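Local coordinates for protein aspartate-semialdehyde dehydrogenase (Thermus thermophilus, PDB 2YV3) that probably catalyses the NADPH-dependent reductive dephosphorylation of L-aspartyl-4-phosphate to L-aspartate-semialdehyde, a shared step in lysine, methionine and threonine biosynthesis, at residues Met162-Thr167 with Lys179-Ala184; Asn91-Arg96 with Tyr203-Met208; Glu21-Pro26 with Gly284-Glu289; Ala149-Ala154 with Asp304-Gly309. One frame throughout, in Å; residues are numbered along the deposited sequence.

Overall arrangement
Along the chain the first segments of contacts 3, 2 and 4 come in that order, then both segments of contact 1, and last the second segments of contacts 2, 3 and 4. Contacts 2 and 3 each join the NAD-binding part to the dimerisation part, on opposite sides of the chain's centre, with centres about 24 Å apart. Contacts 1 and 4 lie wholly in the dimerisation part; their centres are about 20 Å apart and they touch at Ala-154. Strands 288-295 and 302-310, neighbours in one mixed sheet, link contacts 3 and 4. Contacts 1, 2 and 4 also reach the second subunit, tying the predicted active-site region to the dimer.

Contact 1 (Met162-Thr167 with Lys179-Ala184); sequences MEELLT and KAEAFA
Glu-164, on helix 159-173, reaches across to the loop Lys-179-Ala-184 and carries nearly all of this contact. Its side chain is buried and bends at its second torsion (chi2 -132°), which brings the carboxylate up against the loop backbone. Ala-182 N donates to Glu-164 OE1 over 3.2 Å with an N-H...O angle of 142°, coming from well above the carboxylate plane. The second oxygen receives only a weak bond, Glu-181 N to Glu-164 OE2 at 3.5 Å, so the two oxygens serve consecutive loop amides. The Glu-164 and Phe-183 side chains run past one another in opposite senses, carboxylate and ring planes about 30° apart. With a leucine in place of Glu-164, the amides of Ala-182 and Glu-181 would probably lose their acceptor and this turn of the loop would be held less firmly. The side chains of Phe-183 and Arg-231, a predicted substrate-binding residue, are about 4 Å apart. Next along the helix, Leu-165 packs on Ala-154 and on Phe-189 of the second subunit. The loop thus folds back along its own preceding helix, 159-173: Lys-179 N bonds Glu-168, and Ala-182 and Phe-183 rest on Ala-161.

Contact 2 (Asn91-Arg96 with Tyr203-Met208); sequences NSSAWR and YTREEM
The hydroxyl of Ser-93 lies at the edge of the Arg-205 guanidinium, near its plane. Arg-205 NH2 donates to Ser-93 OG over 2.8 Å, but the N-H...O angle of 129° makes this a weak bond; Ser-93 OG has a stronger partner in the hydroxyl of Tyr-97. The arginine gets there by leaving its helix with CG opposite the backbone N (chi1 165°), and the Arg-205 side chain also packs on Tyr-97 and Asp-196. The CB of the same serine lies over one face of the Arg-96 guanidinium, 3.3 Å above the plane and toward its rim. Two arginines therefore flank one small side chain, one by its edge and one by its face. At the start of helix 205-219, Glu-207 N gives an almost straight bond of 3.2 Å to Thr-204 OG1, while Thr-204 N returns one to Glu-207 OE1, which also pairs with Arg-292 of the second subunit; this reciprocal pair is a capping box. Arg-96, a predicted phosphate-binding residue, is further fixed by Asn-122 O at NE. The bond from Arg-205 to Ser-93 thus joins the NAD-binding part to the first turn of helix 205-219 in the dimerisation part, and the same helix supplies Glu-213, whose salt bridge to Arg-96 ties it to the predicted phosphate site.

Contact 3 (Glu21-Pro26 with Gly284-Glu289); sequences EARNFP and GKWDVE
Trp-286 gives up the most surface here, and it is covered by two consecutive residues, Arg-23 and Ala-22. The six-membered part of the indole is the side that meets both. Arg-23 comes over one face of it, toward the rim, with NE 3.6 Å from Trp-286 CZ3. As modelled, the guanidinium stands almost upright on the ring, the planes 85° apart, with an edge of the flat group and not its face turned to the aromatic surface; the detail of this placement is doubtful, because NH2 sits too close to the ring. Arg-23 starts with CG beside the backbone N (chi1 -51°), then bends at its second and third torsions, which swings the charged end to the tryptophan although its CB does not point there. Ala-22 adds a smaller apolar touch, CB lying 4.0 Å from Trp-286 CZ2.

Ala-22 ends helix 11-22 and Arg-23 follows it; the helix closes in a Schellman motif, in which Asn-24 takes positive phi and its N bonds Glu-21 O at 2.8 Å. On the other segment, Lys-285 NZ forms a salt bridge of 3.0 Å with Glu-289 OE1 and another with Glu-266.

The contact is plain surface packing, away from the annotated sites. It sets the C-terminal end of helix 11-22, in the NAD-binding part, against the turn that leads into strand 288-295, an outermost strand of the dimerisation sheet within this chain. Arg-23 also touches Val-321 on helix 319-327, and Phe-25 meets Trp-327 of that helix with ring planes nearly perpendicular.

Contact 4 (Ala149-Ala154 with Asp304-Gly309); sequences ATYQAA and DFFVVG
Phe-306 and Tyr-151 form a T-shaped aromatic pair in the mixed sheet of the dimerisation part, where strands 302-310 and 143-151 lie on the two flanks of strand 237-246. Because that strand runs between them, the two segments meet through side chains and not through backbone pairing. Asp-304 comes first and makes a weak bond to the hydroxyl of Tyr-203 of the second subunit. Phe-305, and Val-307 two positions on, both pack on helix 125-141. Between them, a first torsion of -165° swings the Phe-306 ring across to Tyr-151, and the two side chains cross at about a right angle. The edge of Phe-306 is turned to the face of Tyr-151, with ring planes at 69° and centroids 5.8 Å apart. Tyr-151 lies at the subunit interface: its hydroxyl bonds Thr-150 O of the second subunit, and its ring stacks on the corresponding tyrosine there. Both aromatic residues are buried, and their nearest approach is Tyr-151 CE2 to Phe-306 CE1, 4.0 Å.

Contact 1 (Met162-Thr167 with Lys179-Ala184)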
loop_
_atom_site.group_PDB
_atom_site.type_symbol
_atom_site.label_atom_id
_atom_site.label_comp_id
_atom_site.label_asym_id
_atom_site.label_seq_id
_atom_site.Cartn_x
_atom_site.Cartn_y
_atom_site.Cartn_z
ATOM N N MET A 162 -4.177 2.969 -17.923
ATOM C CA MET A 162 -5.185 3.653 -17.116
ATOM C C MET A 162 -6.546 3.163 -17.602
ATOM O O MET A 162 -7.491 2.964 -16.828
ATOM C CB MET A 162 -5.099 5.169 -17.328
ATOM C CG MET A 162 -4.728 5.992 -16.101
ATOM S SD MET A 162 -4.623 7.798 -16.455
ATOM C CE MET A 162 -6.273 8.344 -16.002
ATOM N N GLU A 163 -6.620 2.976 -18.913
ATOM C CA GLU A 163 -7.825 2.526 -19.587
ATOM C C GLU A 163 -8.095 1.069 -19.240
ATOM O O GLU A 163 -9.229 0.667 -18.970
ATOM C CB GLU A 163 -7.617 2.655 -21.088
ATOM C CG GLU A 163 -8.630 3.479 -21.819
ATOM C CD GLU A 163 -8.463 3.352 -23.331
ATOM O OE1 GLU A 163 -7.478 3.899 -23.862
ATOM O OE2 GLU A 163 -9.309 2.696 -23.991
ATOM N N GLU A 164 -7.026 0.282 -19.258
ATOM C CA GLU A 164 -7.101 -1.139 -18.969
ATOM C C GLU A 164 -7.804 -1.364 -17.640
ATOM O O GLU A 164 -8.689 -2.215 -17.514
ATOM C CB GLU A 164 -5.699 -1.731 -18.904
ATOM C CG GLU A 164 -5.596 -3.120 -19.510
ATOM C CD GLU A 164 -4.868 -4.092 -18.600
ATOM O OE1 GLU A 164 -3.806 -3.701 -18.072
ATOM O OE2 GLU A 164 -5.352 -5.238 -18.417
ATOM N N LEU A 165 -7.410 -0.586 -16.645
ATOM C CA LEU A 165 -7.994 -0.735 -15.335
ATOM C C LEU A 165 -9.507 -0.482 -15.348
ATOM O O LEU A 165 -10.249 -1.119 -14.601
ATOM C CB LEU A 165 -7.263 0.187 -14.343
ATOM C CG LEU A 165 -7.554 0.073 -12.839
ATOM C CD1 LEU A 165 -7.697 -1.361 -12.402
ATOM C CD2 LEU A 165 -6.412 0.721 -12.078
ATOM N N LEU A 166 -9.967 0.424 -16.200
ATOM C CA LEU A 166 -11.382 0.723 -16.260
ATOM C C LEU A 166 -12.129 -0.467 -16.831
ATOM O O LEU A 166 -13.016 -1.039 -16.191
ATOM C CB LEU A 166 -11.637 1.954 -17.145
ATOM C CG LEU A 166 -11.006 3.301 -16.768
ATOM C CD1 LEU A 166 -11.240 4.276 -17.897
ATOM C CD2 LEU A 166 -11.578 3.826 -15.441
ATOM N N THR A 167 -11.757 -0.820 -18.054
ATOM C CA THR A 167 -12.353 -1.921 -18.767
ATOM C C THR A 167 -12.198 -3.229 -18.013
ATOM O O THR A 167 -13.144 -3.981 -17.890
ATOM C CB THR A 167 -11.733 -2.044 -20.180
ATOM O OG1 THR A 167 -12.109 -3.290 -20.774
ATOM C CG2 THR A 167 -10.231 -1.972 -20.108
ATOM N N LYS A 179 -8.285 -9.724 -18.393
ATOM C CA LYS A 179 -7.286 -9.943 -19.431
ATOM C C LYS A 179 -6.062 -9.060 -19.162
ATOM O O LYS A 179 -5.933 -7.983 -19.759
ATOM C CB LYS A 179 -7.852 -9.564 -20.803
ATOM C CG LYS A 179 -8.829 -10.534 -21.418
ATOM C CD LYS A 179 -9.440 -9.945 -22.691
ATOM C CE LYS A 179 -8.368 -9.398 -23.649
ATOM N NZ LYS A 179 -8.926 -8.705 -24.857
ATOM N N ALA A 180 -5.179 -9.496 -18.265
ATOM C CA ALA A 180 -3.976 -8.728 -17.950
ATOM C C ALA A 180 -3.133 -8.539 -19.211
ATOM O O ALA A 180 -2.815 -9.512 -19.903
ATOM C CB ALA A 180 -3.167 -9.450 -16.893
ATOM N N GLU A 181 -2.764 -7.294 -19.506
ATOM C CA GLU A 181 -1.974 -7.007 -20.698
ATOM C C GLU A 181 -0.981 -5.894 -20.486
ATOM O O GLU A 181 0.135 -5.954 -20.987
ATOM C CB GLU A 181 -2.862 -6.564 -21.856
ATOM C CG GLU A 181 -4.244 -7.182 -21.914
ATOM C CD GLU A 181 -4.334 -8.333 -22.894
ATOM O OE1 GLU A 181 -5.339 -8.372 -23.642
ATOM O OE2 GLU A 181 -3.412 -9.192 -22.908
ATOM N N ALA A 182 -1.410 -4.861 -19.767
ATOM C CA ALA A 182 -0.593 -3.678 -19.528
ATOM C C ALA A 182 0.250 -3.734 -18.265
ATOM O O ALA A 182 1.125 -2.893 -18.044
ATOM C CB ALA A 182 -1.492 -2.452 -19.499
ATOM N N PHE A 183 -0.013 -4.723 -17.430
ATOM C CA PHE A 183 0.727 -4.869 -16.200
ATOM C C PHE A 183 1.348 -6.256 -16.219
ATOM O O PHE A 183 1.191 -6.998 -17.200
ATOM C CB PHE A 183 -0.239 -4.689 -15.038
ATOM C CG PHE A 183 -1.031 -3.402 -15.113
ATOM C CD1 PHE A 183 -0.432 -2.178 -14.812
ATOM C CD2 PHE A 183 -2.356 -3.408 -15.526
ATOM C CE1 PHE A 183 -1.132 -0.995 -14.920
ATOM C CE2 PHE A 183 -3.072 -2.221 -15.638
ATOM C CZ PHE A 183 -2.453 -1.011 -15.335
ATOM N N ALA A 184 2.054 -6.618 -15.153
ATOM C CA ALA A 184 2.682 -7.938 -15.114
ATOM C C ALA A 184 1.623 -9.015 -14.889
ATOM O O ALA A 184 1.803 -10.183 -15.255
ATOM C CB ALA A 184 3.740 -7.983 -13.998
#

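Contact 2 (Asn91-Arg96 with Tyr203-Met208)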
loop_
_atom_site.group_PDB
_atom_site.type_symbol
_atom_site.label_atom_id
_atom_site.label_comp_id
_atom_site.label_asym_id
_atom_site.label_seq_id
_atom_site.Cartn_x
_atom_site.Cartn_y
_atom_site.Cartn_z
ATOM N N ASN A 91 11.346 14.138 -19.241
ATOM C CA ASN A 91 10.708 13.391 -18.154
ATOM C C ASN A 91 11.085 11.911 -18.201
ATOM O O ASN A 91 10.596 11.104 -17.406
ATOM C CB ASN A 91 9.177 13.483 -18.218
ATOM C CG ASN A 91 8.498 12.602 -17.159
ATOM O OD1 ASN A 91 8.659 12.818 -15.955
ATOM N ND2 ASN A 91 7.752 11.599 -17.609
ATOM N N SER A 92 11.942 11.543 -19.140
ATOM C CA SER A 92 12.338 10.150 -19.253
ATOM C C SER A 92 13.554 9.933 -18.391
ATOM O O SER A 92 14.091 10.879 -17.813
ATOM C CB SER A 92 12.687 9.797 -20.702
ATOM O OG SER A 92 14.061 10.013 -20.964
ATOM N N SER A 93 13.975 8.679 -18.301
ATOM C CA SER A 93 15.162 8.328 -17.535
ATOM C C SER A 93 16.167 7.917 -18.590
ATOM O O SER A 93 16.267 6.739 -18.955
ATOM C CB SER A 93 14.893 7.158 -16.589
ATOM O OG SER A 93 15.930 7.096 -15.630
ATOM N N ALA A 94 16.876 8.911 -19.108
ATOM C CA ALA A 94 17.855 8.690 -20.144
ATOM C C ALA A 94 19.079 9.489 -19.769
ATOM O O ALA A 94 20.204 9.024 -19.944
ATOM C CB ALA A 94 17.313 9.158 -21.476
ATOM N N TRP A 95 18.848 10.683 -19.226
ATOM C CA TRP A 95 19.931 11.567 -18.815
ATOM C C TRP A 95 19.989 11.837 -17.298
ATOM O O TRP A 95 20.885 12.538 -16.829
ATOM C CB TRP A 95 19.812 12.894 -19.563
ATOM C CG TRP A 95 19.657 12.717 -21.023
ATOM C CD1 TRP A 95 18.501 12.807 -21.743
ATOM C CD2 TRP A 95 20.683 12.372 -21.951
ATOM N NE1 TRP A 95 18.746 12.537 -23.060
ATOM C CE2 TRP A 95 20.079 12.265 -23.219
ATOM C CE3 TRP A 95 22.062 12.140 -21.836
ATOM C CZ2 TRP A 95 20.798 11.937 -24.371
ATOM C CZ3 TRP A 95 22.781 11.812 -22.985
ATOM C CH2 TRP A 95 22.142 11.714 -24.236
ATOM N N ARG A 96 19.037 11.277 -16.548
ATOM C CA ARG A 96 18.951 11.453 -15.096
ATOM C C ARG A 96 20.217 11.130 -14.324
ATOM O O ARG A 96 20.691 11.933 -13.534
ATOM C CB ARG A 96 17.852 10.577 -14.510
ATOM C CG ARG A 96 16.442 11.095 -14.619
ATOM C CD ARG A 96 15.522 10.042 -14.030
ATOM N NE ARG A 96 14.127 10.242 -14.395
ATOM C CZ ARG A 96 13.192 9.318 -14.232
ATOM N NH1 ARG A 96 13.517 8.146 -13.709
ATOM N NH2 ARG A 96 11.944 9.550 -14.612
ATOM N N TYR A 203 15.717 -5.307 -5.317
ATOM C CA TYR A 203 14.813 -4.206 -5.622
ATOM C C TYR A 203 14.539 -4.100 -7.123
ATOM O O TYR A 203 15.161 -4.783 -7.942
ATOM C CB TYR A 203 15.413 -2.895 -5.114
ATOM C CG TYR A 203 15.494 -2.846 -3.620
ATOM C CD1 TYR A 203 14.473 -2.276 -2.877
ATOM C CD2 TYR A 203 16.536 -3.479 -2.933
ATOM C CE1 TYR A 203 14.470 -2.340 -1.489
ATOM C CE2 TYR A 203 16.546 -3.548 -1.542
ATOM C CZ TYR A 203 15.503 -2.977 -0.830
ATOM O OH TYR A 203 15.464 -3.064 0.538
ATOM N N THR A 204 13.577 -3.252 -7.469
ATOM C CA THR A 204 13.209 -3.021 -8.860
ATOM C C THR A 204 13.772 -1.661 -9.251
ATOM O O THR A 204 14.100 -0.851 -8.379
ATOM C CB THR A 204 11.665 -3.016 -9.050
ATOM O OG1 THR A 204 11.103 -1.815 -8.498
ATOM C CG2 THR A 204 11.047 -4.239 -8.365
ATOM N N ARG A 205 13.896 -1.412 -10.548
ATOM C CA ARG A 205 14.431 -0.136 -11.013
ATOM C C ARG A 205 13.628 0.994 -10.396
ATOM O O ARG A 205 14.180 2.025 -10.059
ATOM C CB ARG A 205 14.387 -0.049 -12.548
ATOM C CG ARG A 205 14.587 1.359 -13.118
ATOM C CD ARG A 205 15.752 1.452 -14.116
ATOM N NE ARG A 205 15.802 2.773 -14.756
ATOM C CZ ARG A 205 16.773 3.196 -15.564
ATOM N NH1 ARG A 205 17.801 2.408 -15.851
ATOM N NH2 ARG A 205 16.724 4.418 -16.076
ATOM N N GLU A 206 12.326 0.797 -10.242
ATOM C CA GLU A 206 11.478 1.824 -9.644
ATOM C C GLU A 206 11.941 2.096 -8.213
ATOM O O GLU A 206 12.289 3.215 -7.866
ATOM C CB GLU A 206 10.021 1.368 -9.635
ATOM C CG GLU A 206 9.037 2.462 -9.329
ATOM C CD GLU A 206 8.765 3.380 -10.510
ATOM O OE1 GLU A 206 9.470 3.306 -11.556
ATOM O OE2 GLU A 206 7.829 4.196 -10.381
ATOM N N GLU A 207 11.940 1.058 -7.385
ATOM C CA GLU A 207 12.381 1.177 -6.003
ATOM C C GLU A 207 13.723 1.894 -5.934
ATOM O O GLU A 207 13.867 2.882 -5.208
ATOM C CB GLU A 207 12.513 -0.216 -5.369
ATOM C CG GLU A 207 11.189 -0.918 -5.210
ATOM C CD GLU A 207 11.308 -2.366 -4.786
ATOM O OE1 GLU A 207 11.857 -3.177 -5.555
ATOM O OE2 GLU A 207 10.848 -2.697 -3.678
ATOM N N MET A 208 14.690 1.392 -6.707
ATOM C CA MET A 208 16.048 1.933 -6.740
ATOM C C MET A 208 16.190 3.414 -7.057
ATOM O O MET A 208 17.182 4.052 -6.682
ATOM C CB MET A 208 16.905 1.112 -7.697
ATOM C CG MET A 208 17.415 -0.156 -7.045
ATOM S SD MET A 208 17.815 0.218 -5.317
ATOM C CE MET A 208 19.302 1.181 -5.480
#

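Contact 3 (Glu21-Pro26 with Gly284-Glu289)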
loop_
_atom_site.group_PDB
_atom_site.type_symbol
_atom_site.label_atom_id
_atom_site.label_comp_id
_atom_site.label_asym_id
_atom_site.label_seq_id
_atom_site.Cartn_x
_atom_site.Cartn_y
_atom_site.Cartn_z
ATOM N N GLU A 21 -1.082 25.329 -20.185
ATOM C CA GLU A 21 -2.151 26.252 -20.474
ATOM C C GLU A 21 -2.546 26.951 -19.157
ATOM O O GLU A 21 -2.576 28.184 -19.076
ATOM C CB GLU A 21 -3.318 25.462 -21.032
ATOM C CG GLU A 21 -4.477 26.282 -21.501
ATOM C CD GLU A 21 -5.627 25.417 -21.980
ATOM O OE1 GLU A 21 -5.384 24.481 -22.777
ATOM O OE2 GLU A 21 -6.774 25.678 -21.566
ATOM N N ALA A 22 -2.802 26.139 -18.125
ATOM C CA ALA A 22 -3.242 26.595 -16.801
ATOM C C ALA A 22 -2.333 27.527 -16.034
ATOM O O ALA A 22 -2.793 28.221 -15.133
ATOM C CB ALA A 22 -3.572 25.383 -15.913
ATOM N N ARG A 23 -1.045 27.514 -16.351
ATOM C CA ARG A 23 -0.090 28.385 -15.674
ATOM C C ARG A 23 0.074 29.616 -16.538
ATOM O O ARG A 23 0.849 30.514 -16.219
ATOM C CB ARG A 23 1.278 27.716 -15.533
ATOM C CG ARG A 23 1.264 26.323 -14.943
ATOM C CD ARG A 23 2.272 26.194 -13.806
ATOM N NE ARG A 23 1.593 26.285 -12.517
ATOM C CZ ARG A 23 2.201 26.482 -11.352
ATOM N NH1 ARG A 23 3.521 26.617 -11.291
ATOM N NH2 ARG A 23 1.484 26.538 -10.244
ATOM N N ASN A 24 -0.660 29.633 -17.646
ATOM C CA ASN A 24 -0.600 30.721 -18.608
ATOM C C ASN A 24 0.834 30.851 -19.057
ATOM O O ASN A 24 1.378 31.954 -19.067
ATOM C CB ASN A 24 -1.054 32.046 -17.986
ATOM C CG ASN A 24 -2.431 31.958 -17.362
ATOM O OD1 ASN A 24 -2.587 31.454 -16.250
ATOM N ND2 ASN A 24 -3.445 32.444 -18.085
ATOM N N PHE A 25 1.455 29.729 -19.410
ATOM C CA PHE A 25 2.843 29.765 -19.866
ATOM C C PHE A 25 2.902 30.565 -21.157
ATOM O O PHE A 25 2.305 30.195 -22.163
ATOM C CB PHE A 25 3.403 28.359 -20.091
ATOM C CG PHE A 25 4.910 28.317 -20.134
ATOM C CD1 PHE A 25 5.598 28.544 -21.323
ATOM C CD2 PHE A 25 5.650 28.114 -18.961
ATOM C CE1 PHE A 25 7.009 28.575 -21.342
ATOM C CE2 PHE A 25 7.051 28.142 -18.970
ATOM C CZ PHE A 25 7.729 28.373 -20.155
ATOM N N PRO A 26 3.642 31.678 -21.132
ATOM C CA PRO A 26 3.837 32.610 -22.242
ATOM C C PRO A 26 4.683 32.069 -23.366
ATOM O O PRO A 26 5.891 32.259 -23.376
ATOM C CB PRO A 26 4.516 33.795 -21.570
ATOM C CG PRO A 26 5.458 33.097 -20.630
ATOM C CD PRO A 26 4.558 32.009 -20.022
ATOM N N GLY A 284 -5.509 15.653 -9.365
ATOM C CA GLY A 284 -6.078 16.861 -9.921
ATOM C C GLY A 284 -5.364 18.114 -9.450
ATOM O O GLY A 284 -5.057 18.993 -10.245
ATOM N N LYS A 285 -5.089 18.195 -8.154
ATOM C CA LYS A 285 -4.429 19.360 -7.580
ATOM C C LYS A 285 -2.945 19.422 -7.935
ATOM O O LYS A 285 -2.335 18.384 -8.166
ATOM C CB LYS A 285 -4.597 19.332 -6.070
ATOM C CG LYS A 285 -5.900 19.929 -5.591
ATOM C CD LYS A 285 -5.680 20.698 -4.301
ATOM C CE LYS A 285 -5.422 19.777 -3.122
ATOM N NZ LYS A 285 -6.710 19.375 -2.467
ATOM N N TRP A 286 -2.356 20.619 -7.992
ATOM C CA TRP A 286 -0.926 20.713 -8.315
ATOM C C TRP A 286 -0.154 20.395 -7.049
ATOM O O TRP A 286 1.023 20.055 -7.092
ATOM C CB TRP A 286 -0.517 22.109 -8.812
ATOM C CG TRP A 286 -1.347 22.640 -9.938
ATOM C CD1 TRP A 286 -2.122 21.916 -10.800
ATOM C CD2 TRP A 286 -1.507 24.014 -10.315
ATOM N NE1 TRP A 286 -2.765 22.753 -11.682
ATOM C CE2 TRP A 286 -2.414 24.050 -11.402
ATOM C CE3 TRP A 286 -0.988 25.227 -9.831
ATOM C CZ2 TRP A 286 -2.800 25.244 -12.024
ATOM C CZ3 TRP A 286 -1.371 26.415 -10.449
ATOM C CH2 TRP A 286 -2.276 26.412 -11.530
ATOM N N ASP A 287 -0.822 20.495 -5.912
ATOM C CA ASP A 287 -0.153 20.187 -4.665
ATOM C C ASP A 287 -0.083 18.710 -4.353
ATOM O O ASP A 287 -0.638 17.849 -5.049
ATOM C CB ASP A 287 -0.826 20.879 -3.486
ATOM C CG ASP A 287 -0.406 22.303 -3.347
ATOM O OD1 ASP A 287 0.445 22.733 -4.146
ATOM O OD2 ASP A 287 -0.924 22.985 -2.436
ATOM N N VAL A 288 0.615 18.441 -3.269
ATOM C CA VAL A 288 0.783 17.107 -2.772
ATOM C C VAL A 288 0.205 17.249 -1.393
ATOM O O VAL A 288 0.453 18.247 -0.717
ATOM C CB VAL A 288 2.289 16.740 -2.675
ATOM C CG1 VAL A 288 3.072 17.892 -2.044
ATOM C CG2 VAL A 288 2.476 15.493 -1.840
ATOM N N GLU A 289 -0.589 16.287 -0.969
ATOM C CA GLU A 289 -1.127 16.366 0.372
ATOM C C GLU A 289 -0.224 15.536 1.249
ATOM O O GLU A 289 0.398 14.597 0.769
ATOM C CB GLU A 289 -2.562 15.847 0.402
ATOM C CG GLU A 289 -3.573 16.880 -0.118
ATOM C CD GLU A 289 -4.901 16.257 -0.519
ATOM O OE1 GLU A 289 -5.817 16.996 -0.926
ATOM O OE2 GLU A 289 -5.022 15.020 -0.435
#

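Contact 4 (Ala149-Ala154 with Asp304-Gly309)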
loop_
_atom_site.group_PDB
_atom_site.type_symbol
_atom_site.label_atom_id
_atom_site.label_comp_id
_atom_site.label_asym_id
_atom_site.label_seq_id
_atom_site.Cartn_x
_atom_site.Cartn_y
_atom_site.Cartn_z
ATOM N N ALA A 149 6.835 2.728 1.451
ATOM C CA ALA A 149 5.987 1.684 0.891
ATOM C C ALA A 149 5.064 2.483 -0.013
ATOM O O ALA A 149 4.306 3.350 0.424
ATOM C CB ALA A 149 5.194 0.985 1.965
ATOM N N THR A 150 5.175 2.174 -1.293
ATOM C CA THR A 150 4.453 2.827 -2.363
ATOM C C THR A 150 3.130 2.158 -2.674
ATOM O O THR A 150 3.007 0.945 -2.608
ATOM C CB THR A 150 5.370 2.842 -3.620
ATOM O OG1 THR A 150 5.950 4.140 -3.782
ATOM C CG2 THR A 150 4.624 2.429 -4.848
ATOM N N TYR A 151 2.146 2.987 -2.992
ATOM C CA TYR A 151 0.792 2.578 -3.367
ATOM C C TYR A 151 0.640 3.266 -4.734
ATOM O O TYR A 151 -0.111 4.226 -4.877
ATOM C CB TYR A 151 -0.244 3.150 -2.372
ATOM C CG TYR A 151 -0.136 2.630 -0.939
ATOM C CD1 TYR A 151 -1.040 1.692 -0.446
ATOM C CD2 TYR A 151 0.900 3.028 -0.113
ATOM C CE1 TYR A 151 -0.898 1.164 0.828
ATOM C CE2 TYR A 151 1.049 2.510 1.157
ATOM C CZ TYR A 151 0.161 1.580 1.628
ATOM O OH TYR A 151 0.327 1.039 2.880
ATOM N N GLN A 152 1.378 2.786 -5.725
ATOM C CA GLN A 152 1.358 3.395 -7.049
ATOM C C GLN A 152 0.154 3.160 -7.962
ATOM O O GLN A 152 -0.543 2.157 -7.849
ATOM C CB GLN A 152 2.670 3.060 -7.770
ATOM C CG GLN A 152 3.795 4.003 -7.353
ATOM C CD GLN A 152 5.139 3.575 -7.874
ATOM O OE1 GLN A 152 5.283 3.278 -9.058
ATOM N NE2 GLN A 152 6.145 3.544 -6.991
ATOM N N ALA A 153 -0.062 4.101 -8.878
ATOM C CA ALA A 153 -1.207 4.067 -9.781
ATOM C C ALA A 153 -1.010 3.560 -11.211
ATOM O O ALA A 153 0.104 3.358 -11.680
ATOM C CB ALA A 153 -1.838 5.454 -9.818
ATOM N N ALA A 154 -2.132 3.374 -11.899
ATOM C CA ALA A 154 -2.146 2.888 -13.269
ATOM C C ALA A 154 -1.538 3.889 -14.251
ATOM O O ALA A 154 -0.829 3.491 -15.175
ATOM C CB ALA A 154 -3.561 2.552 -13.678
ATOM N N ASP A 304 6.327 9.016 11.111
ATOM C CA ASP A 304 5.602 8.229 10.130
ATOM C C ASP A 304 4.555 9.118 9.460
ATOM O O ASP A 304 3.568 9.482 10.088
ATOM C CB ASP A 304 4.899 7.051 10.793
ATOM C CG ASP A 304 5.869 6.006 11.315
ATOM O OD1 ASP A 304 6.594 6.328 12.276
ATOM O OD2 ASP A 304 5.908 4.865 10.770
ATOM N N PHE A 305 4.770 9.499 8.205
ATOM C CA PHE A 305 3.774 10.300 7.513
ATOM C C PHE A 305 3.299 9.564 6.277
ATOM O O PHE A 305 3.862 8.544 5.917
ATOM C CB PHE A 305 4.297 11.695 7.133
ATOM C CG PHE A 305 5.740 11.725 6.705
ATOM C CD1 PHE A 305 6.765 11.659 7.657
ATOM C CD2 PHE A 305 6.080 11.872 5.359
ATOM C CE1 PHE A 305 8.099 11.745 7.285
ATOM C CE2 PHE A 305 7.418 11.959 4.972
ATOM C CZ PHE A 305 8.430 11.895 5.947
ATOM N N PHE A 306 2.233 10.080 5.664
ATOM C CA PHE A 306 1.628 9.513 4.458
ATOM C C PHE A 306 1.606 10.652 3.449
ATOM O O PHE A 306 1.437 11.800 3.813
ATOM C CB PHE A 306 0.194 9.043 4.750
ATOM C CG PHE A 306 -0.384 8.139 3.693
ATOM C CD1 PHE A 306 0.116 6.855 3.509
ATOM C CD2 PHE A 306 -1.413 8.578 2.872
ATOM C CE1 PHE A 306 -0.395 6.016 2.522
ATOM C CE2 PHE A 306 -1.939 7.744 1.871
ATOM C CZ PHE A 306 -1.419 6.456 1.701
ATOM N N VAL A 307 1.760 10.344 2.176
ATOM C CA VAL A 307 1.789 11.403 1.187
ATOM C C VAL A 307 1.086 11.043 -0.099
ATOM O O VAL A 307 1.111 9.900 -0.541
ATOM C CB VAL A 307 3.249 11.786 0.846
ATOM C CG1 VAL A 307 3.280 13.082 0.069
ATOM C CG2 VAL A 307 4.081 11.906 2.139
ATOM N N VAL A 308 0.450 12.017 -0.714
ATOM C CA VAL A 308 -0.208 11.742 -1.964
ATOM C C VAL A 308 0.051 12.907 -2.911
ATOM O O VAL A 308 0.089 14.060 -2.501
ATOM C CB VAL A 308 -1.727 11.515 -1.740
ATOM C CG1 VAL A 308 -2.325 10.699 -2.875
ATOM C CG2 VAL A 308 -1.936 10.774 -0.443
ATOM N N GLY A 309 0.264 12.596 -4.178
ATOM C CA GLY A 309 0.501 13.631 -5.165
ATOM C C GLY A 309 -0.000 13.098 -6.477
ATOM O O GLY A 309 0.066 11.898 -6.698
#